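Local coordinates for protein Non-canonical purine NTP pyrophosphatase (Staphylococcus aureus, PDB 4BNQ) that probably hydrolyses non-canonical purine nucleoside triphosphates such as XTP, dITP and ITP to their monophosphates, releasing diphosphate and clearing them from the nucleotide pool, at residues Pro34-Glu39 and Glu54-Ala59; Lys129-Thr134 and Gln186-Gly191. All coordinates share one frame; numbering follows the deposited sequence.

Contact 1: Pro34-Glu39 and Glu54-Ala59; sequences PDFDVE and EAAAKA
Phe-36 and Val-38 lie on an extended, irregular piece of chain that passes one flank of the helix carrying Ala-55 and Ala-56. The CA atoms of Val-38 and Ala-55 are 7.3 Å apart, and those of Phe-36 and Ala-56 are 8.3 Å apart, so the register runs backwards: an advance along 34-39 is matched by a step back along 54-59. Residues 54-59 are helical, with successive backbone bonds from Lys-58 N to Glu-54 O at 2.9 Å and from Ala-59 N to Ala-55 O at 3.2 Å. Phe-36 covers the longer gap with its ring. Its CB does not aim at the helix, but with CG anti to the backbone N (chi1 -165°) the far end of the ring swings inward, bringing CZ to 4.0 Å from Ala-56 CB; the methyl approaches the ring obliquely. Residues 34-39 belong to the loop that joins helix 29-32 to helix 45-60 in the Ham1 fold, and Glu-39 in this loop is a predicted magnesium ligand. Val-38 does point its CB at the helix and needs a single branch: CG2, lying beside its own backbone N, meets Ala-55 CB at 3.7 Å. The two apolar contacts, ring end on methyl and methyl on methyl, bury 122 Å² in all. Ala-7 touches both Phe-36 and Ala-56, while Phe-36 O accepts a hydrogen bond from ND2 of Asn-9, a predicted substrate-binding residue. On the sheet side of the helix, Ala-57 rests on Ser-122 and Glu-54 OE2 is hydrogen-bonded to Thr-128 OG1.

Contact 2: Lys129-Thr134 and Gln186-Gly191; sequences KVFKGT and QAFLEG
Phe-188 meets Phe-131 and Lys-129 from the last turns of helix 177-191, in a segment that opens with Gln-186, whose O receives Glu-190 N at 2.9 Å. Ala-187 follows, packing against Ala-187 of the second subunit; its O takes the next helical bond, from Gly-191 N. Phe-188 then turns its CB toward the strand, with CG anti to the backbone N (chi1 -179°), and presents a ring face to Phe-131. The pair is an offset edge-to-face stack: the centroids lie 5.4 Å apart and the planes are inclined at 69°, with the edge of Phe-131 as the intruding part. The offset shows in the contacts, since Phe-131 CZ comes to 3.6 Å from Phe-188 CG and Phe-131 CE2 to 3.7 Å from Phe-188 CB, near the root of the ring. At its outer end, Phe-188 CE2 is 4.2 Å from Lys-129 CG, an oblique apolar brush by the lysine's aliphatic part. The charged end, Lys-129 NZ, forms a salt bridge with Glu-190 OE1 of the second subunit. Both rings are buried, and Phe-188 also packs on Glu-190 of that subunit, which puts its end of the contact at the homodimer interface. Glu-190 of this chain packs in turn on Phe-188 of the second subunit and forms a salt bridge with Lys-193. Within the fold, helix 177-191 lies along one side of strand 126-139, where Leu-184 and Leu-185 also touch Phe-131, while Val-130 faces helix 45-60 and backbone bonds join Lys-129, Phe-131 and Gly-133 to strand 112-123.

Contact 1 and contact 2 have centres 22 Å apart and nearest atoms about 7 Å apart, without touching. The antiparallel sheet relates them: helix 45-60, which carries residues 54-59, and helix 177-191, which carries residues 186-191, cover opposite faces of strand 126-139, with Val-130 and Phe-131 as neighbours in it. Contact 1 is closer to the predicted active site. The Phe-36 side chain is about 4 Å from that of Asn-9, and the Val-38 side chain about 9 Å from that of Asp-68, the predicted proton acceptor. In contact 2 the Phe-131 side chain remains about 10 Å from that of Arg-178, a predicted substrate-binding residue, and the second subunit adjoins this contact.

Contact 1: Pro34-Glu39 and Glu54-Ala59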
# COMPACT_ATOMS: atom_id res chain seq x y z
N PRO A 34 -14.82 27.19 9.73
CA PRO A 34 -16.06 26.68 9.13
C PRO A 34 -16.20 27.04 7.65
O PRO A 34 -16.84 26.31 6.87
CB PRO A 34 -17.15 27.37 9.96
CG PRO A 34 -16.49 27.63 11.31
CD PRO A 34 -15.09 28.02 10.93
N ASP A 35 -15.60 28.15 7.24
CA ASP A 35 -15.68 28.56 5.84
C ASP A 35 -14.36 28.47 5.11
O ASP A 35 -14.12 29.20 4.15
CB ASP A 35 -16.28 29.96 5.73
CG ASP A 35 -17.72 30.00 6.20
OD1 ASP A 35 -18.54 29.15 5.74
OD2 ASP A 35 -18.03 30.87 7.04
N PHE A 36 -13.50 27.57 5.57
CA PHE A 36 -12.28 27.22 4.85
C PHE A 36 -12.60 27.05 3.37
O PHE A 36 -13.51 26.30 3.00
CB PHE A 36 -11.74 25.90 5.38
CG PHE A 36 -10.32 25.61 4.98
CD1 PHE A 36 -9.30 26.49 5.31
CD2 PHE A 36 -10.00 24.45 4.30
CE1 PHE A 36 -8.00 26.21 4.96
CE2 PHE A 36 -8.70 24.18 3.95
CZ PHE A 36 -7.70 25.05 4.28
N ASP A 37 -11.85 27.73 2.52
CA ASP A 37 -12.13 27.69 1.09
C ASP A 37 -10.85 28.03 0.34
O ASP A 37 -10.57 29.20 0.08
CB ASP A 37 -13.24 28.69 0.75
CG ASP A 37 -13.63 28.65 -0.72
OD1 ASP A 37 -13.09 27.80 -1.46
OD2 ASP A 37 -14.49 29.46 -1.13
N VAL A 38 -10.07 27.02 0.00
CA VAL A 38 -8.84 27.22 -0.76
C VAL A 38 -9.09 26.95 -2.24
O VAL A 38 -9.68 25.93 -2.61
CB VAL A 38 -7.70 26.32 -0.26
CG1 VAL A 38 -6.45 26.54 -1.10
CG2 VAL A 38 -7.40 26.58 1.21
N GLU A 39 -8.65 27.86 -3.09
CA GLU A 39 -8.77 27.66 -4.53
C GLU A 39 -7.88 26.51 -5.06
O GLU A 39 -6.65 26.64 -5.14
CB GLU A 39 -8.43 28.96 -5.25
CG GLU A 39 -8.96 29.02 -6.68
CD GLU A 39 -10.48 29.11 -6.77
OE1 GLU A 39 -11.13 29.51 -5.77
OE2 GLU A 39 -11.03 28.78 -7.85
N GLU A 54 -0.80 23.79 3.28
CA GLU A 54 -0.02 25.01 3.51
C GLU A 54 -0.89 26.19 3.92
O GLU A 54 -0.53 26.96 4.81
CB GLU A 54 0.88 25.32 2.30
CG GLU A 54 2.02 24.33 2.22
CD GLU A 54 3.04 24.63 1.15
OE1 GLU A 54 2.80 25.52 0.30
OE2 GLU A 54 4.09 23.94 1.14
N ALA A 55 -2.07 26.29 3.31
CA ALA A 55 -2.96 27.40 3.63
C ALA A 55 -3.47 27.32 5.07
O ALA A 55 -3.50 28.33 5.79
CB ALA A 55 -4.11 27.49 2.64
N ALA A 56 -3.86 26.12 5.51
CA ALA A 56 -4.35 25.94 6.88
C ALA A 56 -3.23 26.19 7.87
O ALA A 56 -3.42 26.83 8.90
CB ALA A 56 -4.92 24.56 7.08
N ALA A 57 -2.05 25.69 7.53
CA ALA A 57 -0.90 25.75 8.43
C ALA A 57 -0.45 27.19 8.64
O ALA A 57 -0.18 27.59 9.77
CB ALA A 57 0.23 24.91 7.89
N LYS A 58 -0.37 27.97 7.56
CA LYS A 58 -0.01 29.38 7.68
C LYS A 58 -1.04 30.19 8.48
O LYS A 58 -0.67 31.06 9.27
CB LYS A 58 0.20 30.01 6.30
CG LYS A 58 1.53 29.64 5.63
CD LYS A 58 1.59 30.25 4.22
CE LYS A 58 2.87 29.87 3.48
NZ LYS A 58 3.09 28.39 3.43
N ALA A 59 -2.33 29.91 8.28
CA ALA A 59 -3.36 30.67 8.99
C ALA A 59 -3.49 30.29 10.48
O ALA A 59 -4.00 31.08 11.27
CB ALA A 59 -4.70 30.53 8.29

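Contact 2: Lys129-Thr134 and Gln186-Gly191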
# COMPACT_ATOMS: atom_id res chain seq x y z
N LYS A 129 5.45 17.86 3.19
CA LYS A 129 5.73 16.51 2.73
C LYS A 129 4.45 15.80 2.23
O LYS A 129 3.38 15.95 2.83
CB LYS A 129 6.45 15.73 3.84
CG LYS A 129 7.05 14.42 3.37
CD LYS A 129 7.76 14.55 2.01
CE LYS A 129 8.00 13.16 1.38
NZ LYS A 129 8.78 12.24 2.26
N VAL A 130 4.56 15.05 1.13
CA VAL A 130 3.41 14.39 0.51
C VAL A 130 3.53 12.87 0.49
O VAL A 130 4.63 12.33 0.35
CB VAL A 130 3.18 14.87 -0.94
CG1 VAL A 130 2.87 16.35 -0.95
CG2 VAL A 130 4.41 14.58 -1.80
N PHE A 131 2.39 12.18 0.60
CA PHE A 131 2.34 10.72 0.58
C PHE A 131 1.17 10.21 -0.25
O PHE A 131 0.04 10.67 -0.09
CB PHE A 131 2.20 10.18 2.00
CG PHE A 131 3.19 10.76 2.97
CD1 PHE A 131 2.93 11.97 3.61
CD2 PHE A 131 4.36 10.11 3.26
CE1 PHE A 131 3.83 12.50 4.52
CE2 PHE A 131 5.27 10.64 4.16
CZ PHE A 131 5.01 11.83 4.79
N LYS A 132 1.43 9.24 -1.13
CA LYS A 132 0.40 8.76 -2.06
C LYS A 132 -0.04 7.32 -1.78
O LYS A 132 0.80 6.43 -1.61
CB LYS A 132 0.90 8.88 -3.50
CG LYS A 132 -0.03 8.29 -4.54
CD LYS A 132 0.08 8.98 -5.90
CE LYS A 132 1.41 8.72 -6.59
NZ LYS A 132 1.45 9.33 -7.96
N GLY A 133 -1.35 7.10 -1.72
CA GLY A 133 -1.90 5.75 -1.62
C GLY A 133 -2.84 5.46 -2.79
O GLY A 133 -3.45 6.38 -3.35
N THR A 134 -2.94 4.19 -3.17
CA THR A 134 -3.89 3.78 -4.21
C THR A 134 -4.59 2.46 -3.88
O THR A 134 -4.07 1.63 -3.12
CB THR A 134 -3.22 3.65 -5.60
OG1 THR A 134 -2.37 2.50 -5.61
CG2 THR A 134 -2.42 4.89 -5.96
N GLN A 186 2.26 7.56 8.70
CA GLN A 186 2.53 7.06 10.05
C GLN A 186 3.93 6.49 10.16
O GLN A 186 4.57 6.63 11.21
CB GLN A 186 1.46 6.06 10.49
CG GLN A 186 0.21 6.75 11.03
CD GLN A 186 -0.94 5.81 11.24
OE1 GLN A 186 -0.98 4.72 10.66
NE2 GLN A 186 -1.89 6.21 12.07
N ALA A 187 4.40 5.87 9.08
CA ALA A 187 5.78 5.36 9.06
C ALA A 187 6.75 6.52 9.12
O ALA A 187 7.78 6.44 9.79
CB ALA A 187 6.04 4.51 7.81
N PHE A 188 6.43 7.60 8.41
CA PHE A 188 7.23 8.81 8.44
C PHE A 188 7.31 9.37 9.87
O PHE A 188 8.39 9.72 10.36
CB PHE A 188 6.63 9.85 7.49
CG PHE A 188 7.39 11.14 7.43
CD1 PHE A 188 7.09 12.18 8.31
CD2 PHE A 188 8.39 11.33 6.50
CE1 PHE A 188 7.80 13.38 8.26
CE2 PHE A 188 9.10 12.52 6.44
CZ PHE A 188 8.80 13.56 7.32
N LEU A 189 6.16 9.46 10.53
CA LEU A 189 6.08 9.94 11.91
C LEU A 189 6.88 9.04 12.87
O LEU A 189 7.53 9.53 13.80
CB LEU A 189 4.63 9.99 12.37
CG LEU A 189 3.68 10.89 11.57
CD1 LEU A 189 2.23 10.75 12.08
CD2 LEU A 189 4.13 12.33 11.66
N GLU A 190 6.83 7.73 12.64
CA GLU A 190 7.56 6.79 13.47
C GLU A 190 9.06 6.97 13.25
O GLU A 190 9.85 6.84 14.19
CB GLU A 190 7.12 5.34 13.19
CG GLU A 190 5.81 4.94 13.86
CD GLU A 190 5.94 4.77 15.37
OE1 GLU A 190 6.79 3.97 15.82
OE2 GLU A 190 5.18 5.42 16.13
N GLY A 191 9.45 7.26 12.01
CA GLY A 191 10.83 7.59 11.69
C GLY A 191 11.37 8.81 12.43
O GLY A 191 12.55 8.84 12.77